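Local coordinates for protein agarase (Pseudoalteromonas fuliginea, PDB 6XJ9) that probably hydrolyses the glycosidic bonds of agarose, as an agarase of glycoside hydrolase family 50, at residues T303-I308 against A712-Y717; S431-W436 against Q445-F450. One frame throughout, in Å; residues are numbered along the deposited sequence.

Contact 1 of 2, residues T303-I308 against A712-Y717; sequences TGIDII and AHWFQY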
# COMPACT_ATOMS: atom_id res chain seq x y z
N THR A 303 13.03 17.30 -7.72
CA THR A 303 12.64 16.19 -6.88
C THR A 303 13.80 15.20 -6.84
O THR A 303 14.61 15.13 -7.76
CB THR A 303 11.33 15.53 -7.36
OG1 THR A 303 11.58 14.96 -8.65
CG2 THR A 303 10.18 16.50 -7.43
N GLY A 304 13.89 14.46 -5.73
CA GLY A 304 15.02 13.57 -5.54
C GLY A 304 15.26 13.29 -4.07
O GLY A 304 14.43 13.63 -3.23
N ILE A 305 16.43 12.71 -3.78
CA ILE A 305 16.72 12.04 -2.53
C ILE A 305 18.12 12.46 -2.09
O ILE A 305 19.05 12.53 -2.91
CB ILE A 305 16.62 10.51 -2.75
CG1 ILE A 305 15.18 10.06 -3.02
CG2 ILE A 305 17.23 9.76 -1.59
CD1 ILE A 305 15.06 8.65 -3.59
N ASP A 306 18.29 12.65 -0.78
CA ASP A 306 19.57 13.07 -0.24
C ASP A 306 20.40 11.85 0.15
O ASP A 306 19.87 10.75 0.32
CB ASP A 306 19.40 13.94 1.00
CG ASP A 306 18.54 15.19 0.80
OD1 ASP A 306 18.77 15.92 -0.19
OD2 ASP A 306 17.67 15.44 1.67
N ILE A 307 21.71 12.08 0.34
CA ILE A 307 22.64 11.07 0.85
C ILE A 307 22.72 9.90 -0.15
O ILE A 307 22.51 8.74 0.21
CB ILE A 307 22.28 10.63 2.29
CG1 ILE A 307 21.94 11.83 3.18
CG2 ILE A 307 23.41 9.80 2.90
CD1 ILE A 307 23.15 12.56 3.72
N ILE A 308 23.04 10.24 -1.40
CA ILE A 308 23.38 9.24 -2.41
C ILE A 308 24.87 8.93 -2.27
O ILE A 308 25.68 9.35 -3.10
CB ILE A 308 23.06 9.70 -3.84
CG1 ILE A 308 21.70 10.41 -3.95
CG2 ILE A 308 23.18 8.53 -4.82
CD1 ILE A 308 20.52 9.53 -3.67
N ALA A 712 11.67 19.73 -3.58
CA ALA A 712 11.94 19.17 -2.26
C ALA A 712 12.76 17.90 -2.44
O ALA A 712 12.52 17.13 -3.36
CB ALA A 712 10.64 18.86 -1.56
N HIS A 713 13.71 17.70 -1.52
CA HIS A 713 14.53 16.50 -1.51
C HIS A 713 14.21 15.68 -0.26
O HIS A 713 14.11 16.22 0.84
CB HIS A 713 16.01 16.87 -1.62
CG HIS A 713 16.45 17.37 -2.96
ND1 HIS A 713 17.22 18.53 -3.09
CD2 HIS A 713 16.27 16.89 -4.21
CE1 HIS A 713 17.47 18.74 -4.37
NE2 HIS A 713 16.89 17.75 -5.08
N TRP A 714 14.06 14.36 -0.45
CA TRP A 714 13.75 13.39 0.58
C TRP A 714 15.03 12.96 1.29
O TRP A 714 16.02 12.60 0.66
CB TRP A 714 13.07 12.18 -0.08
CG TRP A 714 12.94 10.99 0.82
CD1 TRP A 714 13.91 10.07 1.13
CD2 TRP A 714 11.78 10.61 1.57
NE1 TRP A 714 13.41 9.13 1.99
CE2 TRP A 714 12.11 9.44 2.29
CE3 TRP A 714 10.49 11.14 1.70
CZ2 TRP A 714 11.19 8.79 3.12
CZ3 TRP A 714 9.58 10.50 2.52
CH2 TRP A 714 9.94 9.35 3.22
N PHE A 715 15.00 12.97 2.63
CA PHE A 715 16.10 12.43 3.42
C PHE A 715 15.69 11.06 3.96
O PHE A 715 14.87 10.99 4.87
CB PHE A 715 16.44 13.39 4.57
CG PHE A 715 17.69 13.04 5.35
CD1 PHE A 715 17.67 12.09 6.36
CD2 PHE A 715 18.89 13.70 5.10
CE1 PHE A 715 18.81 11.78 7.08
CE2 PHE A 715 20.04 13.38 5.82
CZ PHE A 715 20.00 12.42 6.81
N GLN A 716 16.28 9.96 3.46
CA GLN A 716 17.45 9.86 2.60
C GLN A 716 17.30 8.57 1.77
O GLN A 716 16.25 7.94 1.78
CB GLN A 716 18.71 9.82 3.47
CG GLN A 716 18.81 8.58 4.36
CD GLN A 716 19.96 8.49 5.33
OE1 GLN A 716 20.83 9.35 5.40
NE2 GLN A 716 19.97 7.44 6.13
N TYR A 717 18.36 8.17 1.07
CA TYR A 717 18.29 7.09 0.09
C TYR A 717 18.05 5.75 0.78
O TYR A 717 17.11 5.01 0.44
CB TYR A 717 19.57 7.06 -0.75
CG TYR A 717 19.58 6.12 -1.94
CD1 TYR A 717 18.41 5.68 -2.55
CD2 TYR A 717 20.79 5.72 -2.50
CE1 TYR A 717 18.44 4.83 -3.64
CE2 TYR A 717 20.84 4.87 -3.59
CZ TYR A 717 19.66 4.43 -4.16
OH TYR A 717 19.73 3.60 -5.24
O HOH W 1 11.11 15.00 -3.98
O HOH W 2 18.82 18.84 -0.61
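I305 lies beside W714 in a parallel strand pairing, the kind that joins the first and last strands of a (β/α)8 barrel, the fold expected of family GH50. The direct hydrogen bonds across the contact are all between backbone atoms. W714 N gives a nearly straight bond to a lone pair of G304 O (2.9 Å), and D306 N reaches W714 O (2.7 Å) at a C=O...N angle of 162°. Past the cis peptide between F715 and Q716, Y717 N adds a weak bond to D306 O. Glycine suits position 304, because a CB there would collide with the carbonyl O of T303 and press on H713 CD2.

A water links the side chains of D306 and H713, 3.0 Å from D306 OD1, to which it donates; the carboxylate and ring planes stand 72° apart. OD1 also accepts from N435 N, and H713 NE2 is bonded to S432 OG.

Branched apolar residues fill the rest. I305 CG2, anti to the backbone N (chi1 -68°), lies against Y717, 3.3 Å from CA and 3.7 Å from CB. I308 CD1 reaches Y717 CG (3.9 Å), and I307 lays CG1 near Q716 OE1 and 3.6 Å from F715 CE2.

Contact 2 of 2, residues S431-W436 against Q445-F450; sequences SSLGNW and QKVPYF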
# COMPACT_ATOMS: atom_id res chain seq x y z
N SER A 431 13.76 14.23 -10.68
CA SER A 431 14.42 15.20 -11.54
C SER A 431 15.90 15.37 -11.21
O SER A 431 16.62 15.97 -12.01
CB SER A 431 13.73 16.52 -11.50
OG SER A 431 13.94 17.13 -10.23
N SER A 432 16.33 14.91 -10.02
CA SER A 432 17.66 15.23 -9.52
C SER A 432 18.15 14.16 -8.54
O SER A 432 17.36 13.37 -8.03
CB SER A 432 17.66 16.60 -8.86
OG SER A 432 16.91 16.59 -7.64
N LEU A 433 19.47 14.16 -8.31
CA LEU A 433 20.08 13.58 -7.11
C LEU A 433 20.17 14.71 -6.09
O LEU A 433 20.59 15.81 -6.44
CB LEU A 433 21.50 13.09 -7.44
CG LEU A 433 21.64 12.01 -8.52
CD1 LEU A 433 23.12 11.80 -8.86
CD2 LEU A 433 21.04 10.69 -8.05
N GLY A 434 19.85 14.41 -4.82
CA GLY A 434 19.76 15.45 -3.82
C GLY A 434 21.12 15.80 -3.21
O GLY A 434 22.17 15.50 -3.76
N ASN A 435 21.04 16.48 -2.06
CA ASN A 435 22.22 16.97 -1.36
C ASN A 435 23.03 15.79 -0.84
O ASN A 435 22.47 14.74 -0.52
CB ASN A 435 21.86 17.96 -0.24
CG ASN A 435 23.04 18.81 0.15
OD1 ASN A 435 23.94 19.02 -0.67
ND2 ASN A 435 23.10 19.26 1.40
N TRP A 436 24.34 15.99 -0.76
CA TRP A 436 25.29 14.97 -0.32
C TRP A 436 25.23 13.75 -1.25
O TRP A 436 25.21 12.61 -0.78
CB TRP A 436 25.08 14.60 1.17
CG TRP A 436 25.18 15.79 2.08
CD1 TRP A 436 26.25 16.61 2.25
CD2 TRP A 436 24.13 16.33 2.91
NE1 TRP A 436 25.95 17.62 3.13
CE2 TRP A 436 24.66 17.45 3.57
CE3 TRP A 436 22.80 15.96 3.16
CZ2 TRP A 436 23.91 18.22 4.45
CZ3 TRP A 436 22.06 16.72 4.04
CH2 TRP A 436 22.61 17.84 4.67
N GLN A 445 26.10 12.19 -16.88
CA GLN A 445 25.44 13.03 -17.87
C GLN A 445 24.04 12.48 -18.12
O GLN A 445 23.58 12.47 -19.27
CB GLN A 445 26.29 13.13 -19.14
CG GLN A 445 27.50 14.04 -19.00
CD GLN A 445 28.35 14.10 -20.25
OE1 GLN A 445 27.92 14.53 -21.31
NE2 GLN A 445 29.59 13.65 -20.14
N LYS A 446 23.35 12.07 -17.04
CA LYS A 446 22.06 11.42 -17.13
C LYS A 446 21.06 11.99 -16.12
O LYS A 446 19.88 12.09 -16.44
CB LYS A 446 22.19 9.91 -16.87
CG LYS A 446 22.53 9.05 -18.08
CD LYS A 446 23.16 7.72 -17.71
CE LYS A 446 22.35 6.90 -16.72
NZ LYS A 446 21.44 5.94 -17.39
N VAL A 447 21.53 12.31 -14.90
CA VAL A 447 20.64 12.86 -13.89
C VAL A 447 21.31 14.08 -13.26
O VAL A 447 22.42 13.95 -12.73
CB VAL A 447 20.27 11.83 -12.80
CG1 VAL A 447 19.29 12.40 -11.78
CG2 VAL A 447 19.73 10.53 -13.39
N PRO A 448 20.66 15.27 -13.27
CA PRO A 448 21.20 16.47 -12.63
C PRO A 448 21.35 16.22 -11.12
O PRO A 448 20.69 15.33 -10.57
CB PRO A 448 20.13 17.55 -12.87
CG PRO A 448 19.31 17.02 -14.02
CD PRO A 448 19.34 15.51 -13.87
N TYR A 449 22.22 17.00 -10.48
CA TYR A 449 22.60 16.75 -9.10
C TYR A 449 22.84 18.07 -8.38
O TYR A 449 23.09 19.09 -9.01
CB TYR A 449 23.81 15.82 -9.03
CG TYR A 449 25.09 16.42 -9.57
CD1 TYR A 449 25.43 16.27 -10.90
CD2 TYR A 449 25.95 17.14 -8.75
CE1 TYR A 449 26.61 16.82 -11.40
CE2 TYR A 449 27.12 17.70 -9.24
CZ TYR A 449 27.45 17.54 -10.58
OH TYR A 449 28.61 18.07 -11.08
N PHE A 450 22.69 18.04 -7.06
CA PHE A 450 22.97 19.18 -6.20
C PHE A 450 24.33 18.93 -5.55
O PHE A 450 24.60 17.80 -5.16
CB PHE A 450 21.83 19.32 -5.18
CG PHE A 450 20.55 19.86 -5.79
CD1 PHE A 450 19.78 19.09 -6.65
CD2 PHE A 450 20.16 21.17 -5.56
CE1 PHE A 450 18.63 19.60 -7.23
CE2 PHE A 450 19.01 21.68 -6.14
CZ PHE A 450 18.24 20.89 -6.97
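L433 and Y449 form a single backbone bridge between two chains whose end-to-end directions differ by 36°, so that they run in roughly the same sense. L433 supplies both of its polar backbone atoms: its N-H makes a fairly straight bond to P448 O (2.8 Å) in the carbonyl plane, and its O accepts from F450 N (3.1 Å), which stands 22° out of the plane of L433's own carbonyl. CA-H...O contacts from S432 to P448 O and from Y449 to L433 O run alongside them. Proline suits position 448 because its nitrogen, with no hydrogen to give, makes no bond across the contact, and its ring carbon CD packs 3.3 Å from S431 O, an oxygen that takes its hydrogen bond from Y300 OH.

CB of L433 lies 3.9 Å from CB of Y449, and its CG is set across V447 CG1 (4.0 Å), the two side chains meeting at about a right angle. Aliphatic side chains fit this apolar patch, where M425 also touches L433. F450 turns its ring, with CG anti to the carbonyl carbon (chi1 -74°), back along S432: CB of S432 sits in the ring plane at the edge, 3.5 Å from F450 CE1, and L433 O lies near the same plane by CD1. The small serine fits beside the ring and sends OG to T303 O and H713 NE2. The rings of F450 and H713 meet edge-to-face. With an alanine here instead of F450, S432 would probably face a gap and the H713 ring lose that partner.

Residues 431-434, though not a regular strand, run between strands 299-305 and 449-453, bonded by G434 to I305 and by L433 to P448 and F450, consistent with a second barrel stave. Y449 bonds onward to V502 of strand 501-506, and helix 413-428 packs on V447 through L422 and I426.

From the N terminus the chain runs through strands 282-286 and 289-293 to strand 299-305, where 303-308 begins contact 1. That contact closes a loop of 403 residues, returning at 712-717 near the C-terminal end. Contact 2 is nested inside that loop and closes a short one, with eight residues between 431-436 and 445-450 and no regular helix or strand among them. Their centres are about 9 Å apart, and they meet directly: S431 OG probably bonds to the backbone N of T303, and I307 packs on W436. Strands 709-714, 299-305, residues 431-434 and strand 449-453 therefore lie in succession, consistent with neighbouring staves of one barrel.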